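Local coordinates for bartonella effector protein (Bep) substrate of VirB T4SS (Bartonella sp. 1-1C, PDB 4PY3) that may transfer AMP from ATP to threonine or tyrosine hydroxyls of target proteins, as a Fic-family effector whose N-terminal Fic domain is modelled here, at residues Val139-Ala142 with Ala143-Val147; Gln163-Phe166 with Phe167-Ala171; Cys192-Gly195 with Met196-Asp200. All coordinates share one frame; numbering follows the deposited sequence.

Contact 1. Residues Val139-Ala142 with Ala143-Val147; sequences VDEA and AKLFV
The D140 carboxylate takes the ammonium of K144 at one corner: NZ is 3.0 Å from OD2, on the syn side but 28° out of the carboxylate plane, while OD1 is 3.6 Å from the same NZ. The other flat group, the F146 ring, is carried away from this turn and meets F167 and F211 edge-to-face, and F180 with the planes about 30° apart. D140, K144 and F146 all lie on helix 135-152 of the Fic fold, and D140 with K144 forms an i to i+4 salt bridge on its outer side. D140 holds CG trans to its own N (chi1 -176°), which swings the acid along the helix surface. K144 runs out nearly straight to meet it, turning only at its last torsion. The E141 carboxylate stays close by, OE1 5.2 Å from K144 NZ, and would probably add to the negative field around the ammonium. One step further along, E141 and L145 cross at an angle, CG of E141 lying 4.1 Å from CD1 of L145. The same methyl is modelled close to the backbone, L145 CD1 3.1 Å from E141 O, a somewhat doubtful approach. V139, A142 and A143 line the inward side, where F211 covers V139 and A142 and M207 rests on A143. A143 N bonds to V139 O, and L145 N to E141 O. The turn closes at A142 O, which accepts F146 N at 2.9 Å and has F146 CB 3.5 Å away.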
# COMPACT_ATOMS: atom_id res chain seq x y z
N VAL A 139 1.31 7.49 16.81
CA VAL A 139 2.40 7.74 15.87
C VAL A 139 3.47 6.65 15.96
O VAL A 139 3.91 6.11 14.94
CB VAL A 139 3.02 9.14 16.10
CG1 VAL A 139 4.43 9.23 15.54
CG2 VAL A 139 2.14 10.20 15.47
N ASP A 140 3.88 6.33 17.18
CA ASP A 140 4.91 5.30 17.39
C ASP A 140 4.45 3.96 16.83
O ASP A 140 5.16 3.35 16.02
CB ASP A 140 5.23 5.17 18.88
CG ASP A 140 6.36 4.19 19.16
OD1 ASP A 140 7.52 4.48 18.81
OD2 ASP A 140 6.08 3.12 19.74
N GLU A 141 3.27 3.51 17.24
CA GLU A 141 2.79 2.19 16.80
C GLU A 141 2.50 2.15 15.32
O GLU A 141 2.75 1.15 14.68
CB GLU A 141 1.48 1.77 17.46
CG GLU A 141 1.41 0.27 17.74
CD GLU A 141 2.16 -0.13 18.99
OE1 GLU A 141 2.79 0.75 19.63
OE2 GLU A 141 2.10 -1.34 19.34
N ALA A 142 1.89 3.22 14.82
CA ALA A 142 1.49 3.28 13.43
C ALA A 142 2.71 3.21 12.53
O ALA A 142 2.69 2.50 11.52
CB ALA A 142 0.68 4.53 13.16
N ALA A 143 3.75 3.94 12.88
CA ALA A 143 4.97 3.97 12.07
C ALA A 143 5.60 2.59 11.92
O ALA A 143 6.08 2.24 10.84
CB ALA A 143 5.98 4.93 12.66
N LYS A 144 5.61 1.82 13.00
CA LYS A 144 6.16 0.46 12.99
C LYS A 144 5.37 -0.46 12.07
O LYS A 144 5.95 -1.24 11.31
CB LYS A 144 6.21 -0.12 14.41
CG LYS A 144 7.32 0.46 15.27
CD LYS A 144 7.15 0.05 16.73
CE LYS A 144 8.33 0.38 17.62
NZ LYS A 144 7.91 0.91 18.94
N LEU A 145 4.05 -0.37 12.15
CA LEU A 145 3.14 -1.16 11.32
C LEU A 145 3.24 -0.75 9.83
O LEU A 145 3.12 -1.60 8.94
CB LEU A 145 1.67 -1.05 11.83
CG LEU A 145 0.93 -1.95 12.84
CD1 LEU A 145 1.54 -1.68 14.17
CD2 LEU A 145 -0.61 -1.90 13.04
N PHE A 146 3.47 0.54 9.58
CA PHE A 146 3.62 1.04 8.21
C PHE A 146 4.87 0.49 7.55
O PHE A 146 4.84 0.05 6.39
CB PHE A 146 3.68 2.56 8.18
CG PHE A 146 3.48 3.14 6.81
CD1 PHE A 146 2.20 3.37 6.34
CD2 PHE A 146 4.56 3.47 6.01
CE1 PHE A 146 1.99 3.92 5.08
CE2 PHE A 146 4.36 4.02 4.74
CZ PHE A 146 3.07 4.24 4.28
N VAL A 147 5.97 0.51 8.30
CA VAL A 147 7.23 -0.06 7.83
C VAL A 147 7.06 -1.54 7.50
O VAL A 147 7.53 -2.02 6.46
CB VAL A 147 8.36 0.12 8.88
CG1 VAL A 147 9.54 -0.80 8.59
CG2 VAL A 147 8.81 1.57 8.90

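Contact 2. Residues Gln163-Phe166 with Phe167-Ala171; sequences QRVF and FEKLA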
# COMPACT_ATOMS: atom_id res chain seq x y z
N GLN A 163 -1.74 1.65 0.73
CA GLN A 163 -1.34 1.66 2.15
C GLN A 163 -1.53 3.03 2.79
O GLN A 163 -1.95 3.11 3.93
CB GLN A 163 0.05 1.06 2.39
CG GLN A 163 1.14 1.82 1.68
CD GLN A 163 2.45 1.04 1.57
OE1 GLN A 163 2.49 -0.21 1.66
NE2 GLN A 163 3.53 1.78 1.38
N ARG A 164 -1.35 4.11 2.03
CA ARG A 164 -1.61 5.44 2.57
C ARG A 164 -3.08 5.65 2.90
O ARG A 164 -3.41 6.15 3.99
CB ARG A 164 -1.16 6.53 1.61
CG ARG A 164 0.33 6.56 1.45
CD ARG A 164 0.74 7.58 0.42
NE ARG A 164 2.13 7.33 0.03
CZ ARG A 164 2.88 8.15 -0.70
NH1 ARG A 164 2.40 9.32 -1.11
NH2 ARG A 164 4.12 7.79 -1.01
N VAL A 165 -3.97 5.26 1.99
CA VAL A 165 -5.40 5.40 2.28
C VAL A 165 -5.77 4.56 3.51
O VAL A 165 -6.54 5.00 4.35
CB VAL A 165 -6.28 5.01 1.08
CG1 VAL A 165 -7.75 4.92 1.48
CG2 VAL A 165 -6.12 6.04 -0.02
N PHE A 166 -5.21 3.36 3.60
CA PHE A 166 -5.47 2.46 4.71
C PHE A 166 -5.08 3.13 6.04
O PHE A 166 -5.86 3.15 6.99
CB PHE A 166 -4.67 1.17 4.51
CG PHE A 166 -4.92 0.12 5.56
CD1 PHE A 166 -4.29 0.19 6.79
CD2 PHE A 166 -5.75 -0.96 5.29
CE1 PHE A 166 -4.49 -0.79 7.74
CE2 PHE A 166 -5.96 -1.94 6.24
CZ PHE A 166 -5.33 -1.85 7.48
N PHE A 167 -3.87 3.69 6.10
CA PHE A 167 -3.40 4.33 7.33
C PHE A 167 -4.09 5.63 7.65
O PHE A 167 -4.32 5.92 8.83
CB PHE A 167 -1.88 4.49 7.33
CG PHE A 167 -1.17 3.27 7.83
CD1 PHE A 167 -1.07 2.13 7.03
CD2 PHE A 167 -0.65 3.23 9.12
CE1 PHE A 167 -0.44 0.99 7.50
CE2 PHE A 167 -0.02 2.09 9.59
CZ PHE A 167 0.08 0.97 8.79
N GLU A 168 -4.48 6.40 6.64
CA GLU A 168 -5.30 7.59 6.90
C GLU A 168 -6.64 7.21 7.52
O GLU A 168 -7.09 7.84 8.48
CB GLU A 168 -5.50 8.42 5.63
CG GLU A 168 -4.20 9.00 5.09
CD GLU A 168 -4.41 10.02 3.98
OE1 GLU A 168 -5.58 10.31 3.65
OE2 GLU A 168 -3.40 10.53 3.44
N LYS A 169 -7.25 6.14 7.01
CA LYS A 169 -8.51 5.63 7.57
C LYS A 169 -8.32 5.07 8.98
O LYS A 169 -9.19 5.20 9.83
CB LYS A 169 -9.09 4.55 6.68
CG LYS A 169 -9.46 5.03 5.29
CD LYS A 169 -10.76 5.81 5.29
CE LYS A 169 -11.06 6.34 3.90
NZ LYS A 169 -12.06 7.44 3.96
N LEU A 170 -7.20 4.40 9.20
CA LEU A 170 -6.87 3.84 10.50
C LEU A 170 -6.71 4.96 11.55
O LEU A 170 -7.23 4.86 12.66
CB LEU A 170 -5.58 3.03 10.40
CG LEU A 170 -5.09 2.30 11.66
CD1 LEU A 170 -5.99 1.13 11.99
CD2 LEU A 170 -3.66 1.83 11.48
N ALA A 171 -5.99 6.02 11.17
CA ALA A 171 -5.79 7.19 12.03
C ALA A 171 -7.12 7.82 12.42
O ALA A 171 -7.38 8.09 13.60
CB ALA A 171 -4.91 8.21 11.34
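From Q163 to L170 the backbone is regular alpha helix, with F167 N on Q163 O, E168 N on R164 O, K169 N on V165 O and L170 N on F166 O, all 2.9 to 3.0 Å long. This is helix 159-173, which in the Fic fold follows the Fic motif loop and runs through the core. Two phenylalanines in succession, F166 and F167, put their rings on the buried side. The F166 and F167 rings meet obliquely, with centroids 5.8 Å apart and planes at 51°, and the closest approach is CD1 of F166 to CD1 of F167 at 3.8 Å. The F167 ring also turns its edge to the helix, so that Q163 O lies in the ring plane, 3.4 Å from CD1. F166, its CG trans to N (chi1 -176°), reaches across to L62 and I65 of helix 59-70 and to L124 of helix 113-126. On another side V165 and K169 run side by side in the same direction, CG1 of V165 4.2 Å from CG of K169, before the lysine bends at chi2 (-77°) and carries NZ to N49 OD1. The remaining polar ends are also anchored away from this turn: R164 in a salt bridge with E185, Q163 NE2 on N150 OD1, and E168 OE2 on the backbone N of F180. The stems of E168 and K169 lie against the helix backbone: E168 CG is 3.2 Å from R164 O, and K169 CG is 3.1 Å from V165 O.

Contact 3. Residues Cys192-Gly195 with Met196-Asp200; sequences CIDG and MTLKD
L198 lays a methyl over the flat of the D194 carboxylate, its CD1 3.7 Å from CG of D194 and almost equally far from both oxygens. The two side chains run alongside each other in the same direction, D194 coming from the last full turn of helix 185-197 and L198 being the first residue to leave helical geometry. The backbone is tied at the same place: L198 N makes a straight 2.9 Å bond to D194 O (170° at the hydrogen), in the carbonyl plane. D194 O is gripped a second time, by T197 N at 3.2 Å, which comes from above the plane. The end of the helix thus takes on i to i+3 bonds (M196 N to I193 O, T197 N to D194 O), a 3-10-like tightening common at helix C-termini. I193 O is also shared, but differently: M196 N and the T197 hydroxyl, OG1 2.9 Å from that oxygen, approach it from opposite faces of the carbonyl. T197 N adds only a weak bond there. The threonine can do this because OG1 sits between its own N and carbonyl carbon (chi1 58°), which turns the hydroxyl back toward the preceding turn. Its methyl then crosses the I193 branch obliquely, CG2 to CG2 at 4.0 Å. M196, whose N is bonded weakly to C192 O as well, folds its chain back beside that carbonyl, CG 3.7 Å and CE 3.9 Å from C192 O. The end of the helix is near the surface, with D194 touching E206 of helix 205-214. On its inner side C192 touches M207 of that helix and F146 and N150 of helix 135-152, and M196 reaches N150 and the loop residues V100 and Y107.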
# COMPACT_ATOMS: atom_id res chain seq x y z
N CYS A 192 10.63 5.01 4.09
CA CYS A 192 10.41 3.61 3.72
C CYS A 192 11.74 2.88 3.59
O CYS A 192 11.89 1.75 4.06
CB CYS A 192 9.58 3.50 2.44
SG CYS A 192 7.86 4.02 2.67
N ILE A 193 12.70 3.53 2.94
CA ILE A 193 14.01 2.92 2.69
C ILE A 193 14.74 2.67 4.00
O ILE A 193 15.23 1.56 4.24
CB ILE A 193 14.86 3.76 1.71
CG1 ILE A 193 14.14 3.76 0.31
CG2 ILE A 193 16.30 3.24 1.69
CD1 ILE A 193 14.86 4.30 -0.92
N ASP A 194 14.76 3.68 4.88
CA ASP A 194 15.33 3.51 6.22
C ASP A 194 14.69 2.34 6.93
O ASP A 194 15.38 1.51 7.53
CB ASP A 194 15.15 4.79 7.05
CG ASP A 194 16.16 5.86 6.72
OD1 ASP A 194 17.02 5.65 5.83
OD2 ASP A 194 16.13 6.93 7.34
N GLY A 195 13.37 2.26 6.85
CA GLY A 195 12.63 1.14 7.43
C GLY A 195 13.10 -0.24 7.00
O GLY A 195 12.98 -1.20 7.77
N MET A 196 13.59 -0.36 5.76
CA MET A 196 14.03 -1.65 5.21
C MET A 196 15.54 -1.87 5.26
O MET A 196 16.00 -2.99 5.04
CB MET A 196 13.57 -1.80 3.77
CG MET A 196 12.06 -1.91 3.62
SD MET A 196 11.57 -2.40 1.94
CE MET A 196 11.78 -0.82 1.14
N THR A 197 16.31 -0.83 5.55
CA THR A 197 17.77 -0.93 5.57
C THR A 197 18.43 -0.81 6.95
O THR A 197 19.40 -1.52 7.23
CB THR A 197 18.41 0.12 4.66
OG1 THR A 197 18.01 1.43 5.09
CG2 THR A 197 18.00 -0.10 3.21
N LEU A 198 17.92 0.05 7.83
CA LEU A 198 18.61 0.33 9.11
C LEU A 198 18.38 -0.74 10.18
O LEU A 198 17.34 -1.41 10.20
CB LEU A 198 18.22 1.70 9.65
CG LEU A 198 18.38 2.87 8.69
CD1 LEU A 198 18.04 4.18 9.39
CD2 LEU A 198 19.79 2.94 8.11
N LYS A 199 19.36 -0.88 11.07
CA LYS A 199 19.28 -1.82 12.20
C LYS A 199 18.06 -1.57 13.10
O LYS A 199 17.50 -0.47 13.12
CB LYS A 199 20.56 -1.76 13.04
N ASP A 200 17.68 -2.61 13.84
CA ASP A 200 16.46 -2.66 14.66
C ASP A 200 15.87 -1.31 15.09
O ASP A 200 14.78 -0.94 14.65
CB ASP A 200 16.74 -3.51 15.92

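Contacts 1 and 2 occupy consecutive helices, 135-152 and 159-173, their centres about 11 Å apart; the loop joining these helices is where Fic enzymes usually keep their catalytic motif, so both probably flank the active site. They touch directly: the F167 ring packs against the turn of contact 1, CE2 of F167 3.4 Å from A142 O and CZ 3.5 Å from F146 N. Contact 3 joins on another side of contact 1, about 13 Å centre to centre, with CG1 of V147 3.6 Å from G195 O and CE2 of F146 4.1 Å from SG of C192. F146 thus touches both neighbours. Contacts 2 and 3 do not touch, their nearest atoms about 5 Å apart, but N150 meets side chains of each.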